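Local coordinates for propionate kinase (Francisella tularensis subsp. tularensis, PDB 3KHY), which probably catalyses the reversible, magnesium-dependent transfer of phosphate from ATP to acetate or propionate as a homodimeric acyl kinase, at residues S264-I269 / N273-V278; Q280-A283 / L288-L291; T223-D226 / T232-G235. All blocks are in the same frame, centred on the assembly; numbering follows the deposited sequence.

Interaction 1: residues S264-I269 / N273-V278; sequences SGLLGI and NDMREV
N273 meets L267 through its CB, 4.0 Å from L267 CB, with its flat carboxamide beyond, joining helix 265-270 to the residue two before helix 275-283. The second flat group, the carboxylate of D274, serves its own helix: OD1 takes the backbone N of R276 at 2.9 Å from well above the carboxylate plane (44° out of it), which makes D274 the N-cap of helix 275-283. The main apolar weight is on L266. Its bond to CB points toward the other segment and its CG is anti to the carbonyl carbon (chi1 -56°); CD1 lies 3.8 Å from N273 O and 3.9 Å from CE of M275, here a selenomethionine. The M275 chain bends at its second and third torsions, which brings CE against both methyls of L266, 4.0 Å from CD2; the two side chains cross at about a right angle. L266 CB also rests 4.3 Å from V278 CG2. D274, M275 and R276 are predicted to bind ATP, and L266 packs against M275 of that group. Helix 287-307 packs on the same residues, F296 on both L266 and M275 and I293 on V278, while G265 and G268 of helix 265-270 make backbone hydrogen bonds to the second subunit.

Interaction 2: residues Q280-A283 / L288-L291; sequences QLAA and LAKL
K290 reaches over A282 and ends on its carbonyl oxygen. From CB, the chain sets out with CG anti to the carbonyl carbon and beside the backbone N (chi1 -69°), and CG comes to rest 3.8 Å from A282 CB. It then runs extended through CD to CE, which closes to 3.2 Å from A282 O. A single bend at the last torsion (chi4 -65°) drops NZ onto that oxygen, for a hydrogen bond of 2.8 Å. The ammonium sits above the carbonyl plane, 41° out of it, so the bond does not follow a lone pair. This gives a carbonyl near the end of helix 275-283 a positively charged donor, which would probably polarise it. Beside the lysine the helices meet through A282 and A289: A289 CB lies 3.8 Å from A282 CB and 3.6 Å from A282 N, with L281 CB also 4.0 Å from it. Because both side chains are mere methyls, the CA atoms of A282 and A289 come within 4.8 Å. The pair fastens the end of helix 275-283 to the first turn of the long helix 287-307, where D286 OD2 accepts from A289 N, and whose L288 and L291 pack on Y160 and E155 of the second subunit.

Interaction 3: residues T223-D226 / T232-G235; sequences TPLD and TRSG
R233 and G235 face P224 and L225 across a fold-back in the long loop between strand 214-218 and helix 241-249, in an acetokinase-family protein of the actin-like ATPase clan. The first segment enters through an ST turn, T223 OG1 accepting from L225 N at 3.1 Å, consistent with fixing the turn from which the P224 carbonyl meets R233. In the second segment, T232 serves the surroundings instead: its OG1 bonds to N261 O, and its backbone pairs with S264. R233 follows and carries the contact. Its CB lies 3.9 Å from L225 CD1, and the two side chains pass at a slant. Further out the chain bends at its third torsion (chi3 -110°), bringing CD within 3.6 Å of P224 O and swinging the guanidinium so that its edge meets the same oxygen. NH1 donates to P224 O at 2.9 Å; the oxygen lies close to the guanidinium plane, whereas the donor stands 51° out of the carbonyl plane. P224 CB is 3.4 Å from NH1, so the proline flanks the hydrogen-bonded corner. R233 is a predicted transition-state stabiliser and lies near H174, another such residue, and G204 of the predicted ATP site; the P224 bond would help fix the guanidinium's orientation there. Next, S234 OG lies 4.0 Å from L225 CD1, and that hydroxyl donates to G235 O at 2.9 Å, tying down the following residue. S234 O in turn accepts from R299 NH1, and S240 of the second subunit packs on L225. G235 has a positive phi and closes the walk: its CA approaches L225 O to 3.2 Å, a CA-H...O contact with an angle of 136° at the hydrogen.

In the fold
From the N terminus, interaction 3 comes first, folding the loop after strand 214-218 back on itself over five intervening residues. Interaction 1 then joins helices 265-270 and 275-283, with three residues between its segments, and interaction 2 joins helices 275-283 and 287-307, with four. The three follow in series; none nests in or crosses another. Helix 275-283 is shared by interactions 1 and 2, which touch at V278 with A289 and at I269 with L288. Interaction 3 reaches interaction 1 through T232 and S234, but does not touch interaction 2. Together they tie the loop bearing R233, a predicted transition-state stabiliser, to the start of helix 275-283, where ATP is predicted to bind, and all three reach the second subunit.

Interaction 1: residues S264-I269 / N273-V278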
loop_
_atom_site.group_PDB
_atom_site.type_symbol
_atom_site.label_atom_id
_atom_site.label_comp_id
_atom_site.label_asym_id
_atom_site.label_seq_id
_atom_site.Cartn_x
_atom_site.Cartn_y
_atom_site.Cartn_z
ATOM N N SER A 264 9.792 -12.079 7.218
ATOM C CA SER A 264 8.575 -11.343 7.538
ATOM C C SER A 264 7.334 -12.190 7.247
ATOM O O SER A 264 7.390 -13.408 7.342
ATOM C CB SER A 264 8.559 -10.010 6.770
ATOM O OG SER A 264 9.678 -9.223 7.168
ATOM N N GLY A 265 6.210 -11.563 6.907
ATOM C CA GLY A 265 4.992 -12.337 6.662
ATOM C C GLY A 265 4.601 -13.178 7.878
ATOM O O GLY A 265 4.876 -12.785 9.018
ATOM N N LEU A 266 3.959 -14.324 7.647
ATOM C CA LEU A 266 3.543 -15.213 8.743
ATOM C C LEU A 266 4.722 -15.605 9.635
ATOM O O LEU A 266 4.606 -15.657 10.867
ATOM C CB LEU A 266 2.880 -16.483 8.181
ATOM C CG LEU A 266 1.673 -16.280 7.254
ATOM C CD1 LEU A 266 1.221 -17.611 6.654
ATOM C CD2 LEU A 266 0.554 -15.653 8.026
ATOM N N LEU A 267 5.861 -15.871 9.005
ATOM C CA LEU A 267 7.064 -16.260 9.729
ATOM C C LEU A 267 7.452 -15.174 10.731
ATOM O O LEU A 267 7.718 -15.462 11.898
ATOM C CB LEU A 267 8.220 -16.503 8.757
ATOM C CG LEU A 267 9.550 -16.897 9.407
ATOM C CD1 LEU A 267 9.431 -18.187 10.263
ATOM C CD2 LEU A 267 10.652 -17.036 8.350
ATOM N N GLY A 268 7.482 -13.928 10.270
ATOM C CA GLY A 268 7.826 -12.809 11.134
ATOM C C GLY A 268 6.844 -12.632 12.277
ATOM O O GLY A 268 7.240 -12.433 13.427
ATOM N N ILE A 269 5.556 -12.703 11.967
ATOM C CA ILE A 269 4.528 -12.502 12.993
ATOM C C ILE A 269 4.524 -13.587 14.069
ATOM O O ILE A 269 4.499 -13.281 15.263
ATOM C CB ILE A 269 3.114 -12.419 12.384
ATOM C CG1 ILE A 269 3.024 -11.286 11.355
ATOM C CG2 ILE A 269 2.052 -12.227 13.477
ATOM C CD1 ILE A 269 1.780 -11.426 10.447
ATOM N N ASN A 273 6.225 -20.086 8.695
ATOM C CA ASN A 273 5.901 -19.592 7.354
ATOM C C ASN A 273 4.786 -20.380 6.670
ATOM O O ASN A 273 4.103 -19.867 5.793
ATOM C CB ASN A 273 7.139 -19.593 6.458
ATOM C CG ASN A 273 7.635 -20.995 6.158
ATOM O OD1 ASN A 273 8.088 -21.704 7.049
ATOM N ND2 ASN A 273 7.531 -21.406 4.898
ATOM N N ASP A 274 4.608 -21.629 7.077
ATOM C CA ASP A 274 3.651 -22.529 6.424
ATOM C C ASP A 274 2.248 -22.336 7.011
ATOM O O ASP A 274 2.029 -22.594 8.189
ATOM C CB ASP A 274 4.120 -23.981 6.594
ATOM C CG ASP A 274 3.171 -24.993 5.962
ATOM O OD1 ASP A 274 2.045 -24.630 5.562
ATOM O OD2 ASP A 274 3.559 -26.172 5.879
HETATM N N MSE A 275 1.304 -21.874 6.196
HETATM C CA MSE A 275 -0.044 -21.559 6.696
HETATM C C MSE A 275 -0.746 -22.737 7.368
HETATM O O MSE A 275 -1.534 -22.541 8.303
HETATM C CB MSE A 275 -0.941 -20.984 5.597
HETATM C CG MSE A 275 -2.365 -20.629 6.103
HETATM SE SE MSE A 275 -2.411 -19.404 7.643
HETATM C CE MSE A 275 -2.653 -17.701 6.663
ATOM N N ARG A 276 -0.477 -23.949 6.890
ATOM C CA ARG A 276 -1.034 -25.146 7.512
ATOM C C ARG A 276 -0.586 -25.274 8.967
ATOM O O ARG A 276 -1.388 -25.588 9.845
ATOM C CB ARG A 276 -0.630 -26.399 6.741
ATOM C CG ARG A 276 -1.065 -26.405 5.289
ATOM C CD ARG A 276 -0.684 -27.718 4.609
ATOM N NE ARG A 276 -1.301 -27.852 3.290
ATOM C CZ ARG A 276 -1.339 -28.983 2.592
ATOM N NH1 ARG A 276 -0.795 -30.089 3.088
ATOM N NH2 ARG A 276 -1.924 -29.012 1.399
ATOM N N GLU A 277 0.698 -25.032 9.219
ATOM C CA GLU A 277 1.222 -25.098 10.576
ATOM C C GLU A 277 0.717 -23.937 11.415
ATOM O O GLU A 277 0.413 -24.103 12.601
ATOM C CB GLU A 277 2.749 -25.107 10.576
ATOM C CG GLU A 277 3.352 -26.293 9.847
ATOM C CD GLU A 277 4.843 -26.420 10.088
ATOM O OE1 GLU A 277 5.401 -25.565 10.815
ATOM O OE2 GLU A 277 5.451 -27.380 9.560
ATOM N N VAL A 278 0.646 -22.752 10.813
ATOM C CA VAL A 278 0.062 -21.616 11.519
ATOM C C VAL A 278 -1.357 -21.966 11.981
ATOM O O VAL A 278 -1.700 -21.786 13.146
ATOM C CB VAL A 278 0.051 -20.335 10.654
ATOM C CG1 VAL A 278 -0.625 -19.188 11.410
ATOM C CG2 VAL A 278 1.470 -19.954 10.259
#

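Interaction 2: residues Q280-A283 / L288-L291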
loop_
_atom_site.group_PDB
_atom_site.type_symbol
_atom_site.label_atom_id
_atom_site.label_comp_id
_atom_site.label_asym_id
_atom_site.label_seq_id
_atom_site.Cartn_x
_atom_site.Cartn_y
_atom_site.Cartn_z
ATOM N N GLN A 280 -2.768 -24.839 12.471
ATOM C CA GLN A 280 -2.762 -25.903 13.473
ATOM C C GLN A 280 -2.361 -25.370 14.848
ATOM O O GLN A 280 -2.963 -25.716 15.870
ATOM C CB GLN A 280 -1.816 -27.022 13.047
ATOM C CG GLN A 280 -2.339 -27.864 11.894
ATOM C CD GLN A 280 -1.310 -28.876 11.415
ATOM O OE1 GLN A 280 -1.139 -29.086 10.213
ATOM N NE2 GLN A 280 -0.610 -29.501 12.356
ATOM N N LEU A 281 -1.347 -24.517 14.869
ATOM C CA LEU A 281 -0.958 -23.843 16.107
ATOM C C LEU A 281 -2.063 -22.942 16.665
ATOM O O LEU A 281 -2.329 -22.944 17.867
ATOM C CB LEU A 281 0.309 -23.017 15.887
ATOM C CG LEU A 281 1.570 -23.855 15.720
ATOM C CD1 LEU A 281 2.733 -22.998 15.260
ATOM C CD2 LEU A 281 1.904 -24.547 17.031
ATOM N N ALA A 282 -2.685 -22.155 15.795
ATOM C CA ALA A 282 -3.758 -21.263 16.222
ATOM C C ALA A 282 -4.894 -22.080 16.823
ATOM O O ALA A 282 -5.509 -21.689 17.819
ATOM C CB ALA A 282 -4.268 -20.445 15.039
ATOM N N ALA A 283 -5.163 -23.222 16.202
ATOM C CA ALA A 283 -6.232 -24.110 16.634
ATOM C C ALA A 283 -5.987 -24.698 18.020
ATOM O O ALA A 283 -6.930 -25.064 18.714
ATOM C CB ALA A 283 -6.461 -25.215 15.609
ATOM N N LEU A 288 -0.357 -15.758 18.989
ATOM C CA LEU A 288 0.378 -15.105 17.893
ATOM C C LEU A 288 0.037 -15.720 16.542
ATOM O O LEU A 288 -0.010 -15.015 15.524
ATOM C CB LEU A 288 1.895 -15.134 18.115
ATOM C CG LEU A 288 2.530 -14.033 18.981
ATOM C CD1 LEU A 288 4.034 -14.244 19.074
ATOM C CD2 LEU A 288 2.218 -12.618 18.451
ATOM N N ALA A 289 -0.199 -17.031 16.519
ATOM C CA ALA A 289 -0.643 -17.670 15.281
ATOM C C ALA A 289 -2.023 -17.139 14.913
ATOM O O ALA A 289 -2.324 -16.902 13.729
ATOM C CB ALA A 289 -0.687 -19.197 15.438
ATOM N N LYS A 290 -2.870 -16.973 15.923
ATOM C CA LYS A 290 -4.183 -16.381 15.705
ATOM C C LYS A 290 -4.053 -14.962 15.148
ATOM O O LYS A 290 -4.769 -14.593 14.217
ATOM C CB LYS A 290 -5.023 -16.379 16.995
ATOM C CG LYS A 290 -5.488 -17.773 17.473
ATOM C CD LYS A 290 -6.334 -17.680 18.761
ATOM C CE LYS A 290 -6.670 -19.065 19.339
ATOM N NZ LYS A 290 -7.538 -19.845 18.421
ATOM N N LEU A 291 -3.130 -14.175 15.703
ATOM C CA LEU A 291 -2.913 -12.799 15.231
ATOM C C LEU A 291 -2.416 -12.776 13.795
ATOM O O LEU A 291 -2.813 -11.917 13.003
ATOM C CB LEU A 291 -1.907 -12.059 16.126
ATOM C CG LEU A 291 -1.607 -10.615 15.707
ATOM C CD1 LEU A 291 -2.881 -9.741 15.724
ATOM C CD2 LEU A 291 -0.507 -9.994 16.574
#

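Interaction 3: residues T223-D226 / T232-G235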
loop_
_atom_site.group_PDB
_atom_site.type_symbol
_atom_site.label_atom_id
_atom_site.label_comp_id
_atom_site.label_asym_id
_atom_site.label_seq_id
_atom_site.Cartn_x
_atom_site.Cartn_y
_atom_site.Cartn_z
ATOM N N THR A 223 8.121 -5.762 -7.766
ATOM C CA THR A 223 8.471 -7.173 -7.604
ATOM C C THR A 223 7.363 -7.892 -6.833
ATOM O O THR A 223 6.410 -7.254 -6.389
ATOM C CB THR A 223 9.785 -7.340 -6.824
ATOM O OG1 THR A 223 9.521 -7.223 -5.421
ATOM C CG2 THR A 223 10.827 -6.306 -7.258
ATOM N N PRO A 224 7.492 -9.221 -6.650
ATOM C CA PRO A 224 6.497 -9.983 -5.877
ATOM C C PRO A 224 6.562 -9.799 -4.344
ATOM O O PRO A 224 5.921 -10.568 -3.623
ATOM C CB PRO A 224 6.810 -11.453 -6.243
ATOM C CG PRO A 224 7.613 -11.369 -7.537
ATOM C CD PRO A 224 8.418 -10.108 -7.379
ATOM N N LEU A 225 7.305 -8.811 -3.855
ATOM C CA LEU A 225 7.334 -8.513 -2.414
ATOM C C LEU A 225 6.076 -7.786 -1.894
ATOM O O LEU A 225 5.680 -7.968 -0.742
ATOM C CB LEU A 225 8.560 -7.665 -2.080
ATOM C CG LEU A 225 8.643 -7.121 -0.651
ATOM C CD1 LEU A 225 8.704 -8.264 0.364
ATOM C CD2 LEU A 225 9.850 -6.218 -0.514
ATOM N N ASP A 226 5.457 -6.961 -2.732
ATOM C CA ASP A 226 4.421 -6.028 -2.260
ATOM C C ASP A 226 3.023 -6.642 -2.143
ATOM O O ASP A 226 2.721 -7.680 -2.758
ATOM C CB ASP A 226 4.337 -4.828 -3.200
ATOM C CG ASP A 226 3.806 -3.567 -2.512
ATOM O OD1 ASP A 226 3.639 -3.558 -1.263
ATOM O OD2 ASP A 226 3.563 -2.578 -3.230
ATOM N N THR A 232 6.735 -15.617 4.035
ATOM C CA THR A 232 7.896 -14.930 4.594
ATOM C C THR A 232 8.069 -13.480 4.111
ATOM O O THR A 232 9.028 -12.815 4.508
ATOM C CB THR A 232 9.202 -15.710 4.319
ATOM O OG1 THR A 232 9.551 -15.607 2.931
ATOM C CG2 THR A 232 9.034 -17.187 4.699
ATOM N N ARG A 233 7.148 -13.002 3.270
ATOM C CA ARG A 233 7.194 -11.625 2.757
ATOM C C ARG A 233 6.183 -10.711 3.447
ATOM O O ARG A 233 5.038 -11.097 3.673
ATOM C CB ARG A 233 6.932 -11.599 1.248
ATOM C CG ARG A 233 8.023 -12.247 0.411
ATOM C CD ARG A 233 7.575 -12.429 -1.017
ATOM N NE ARG A 233 7.360 -13.838 -1.333
ATOM C CZ ARG A 233 6.883 -14.283 -2.492
ATOM N NH1 ARG A 233 6.564 -13.428 -3.452
ATOM N NH2 ARG A 233 6.723 -15.583 -2.688
ATOM N N SER A 234 6.607 -9.480 3.726
ATOM C CA SER A 234 5.808 -8.507 4.461
ATOM C C SER A 234 4.565 -8.010 3.726
ATOM O O SER A 234 3.562 -7.662 4.355
ATOM C CB SER A 234 6.678 -7.290 4.777
ATOM O OG SER A 234 7.039 -6.609 3.579
ATOM N N GLY A 235 4.635 -7.958 2.401
ATOM C CA GLY A 235 3.634 -7.238 1.630
ATOM C C GLY A 235 3.714 -5.754 1.960
ATOM O O GLY A 235 4.777 -5.262 2.344
#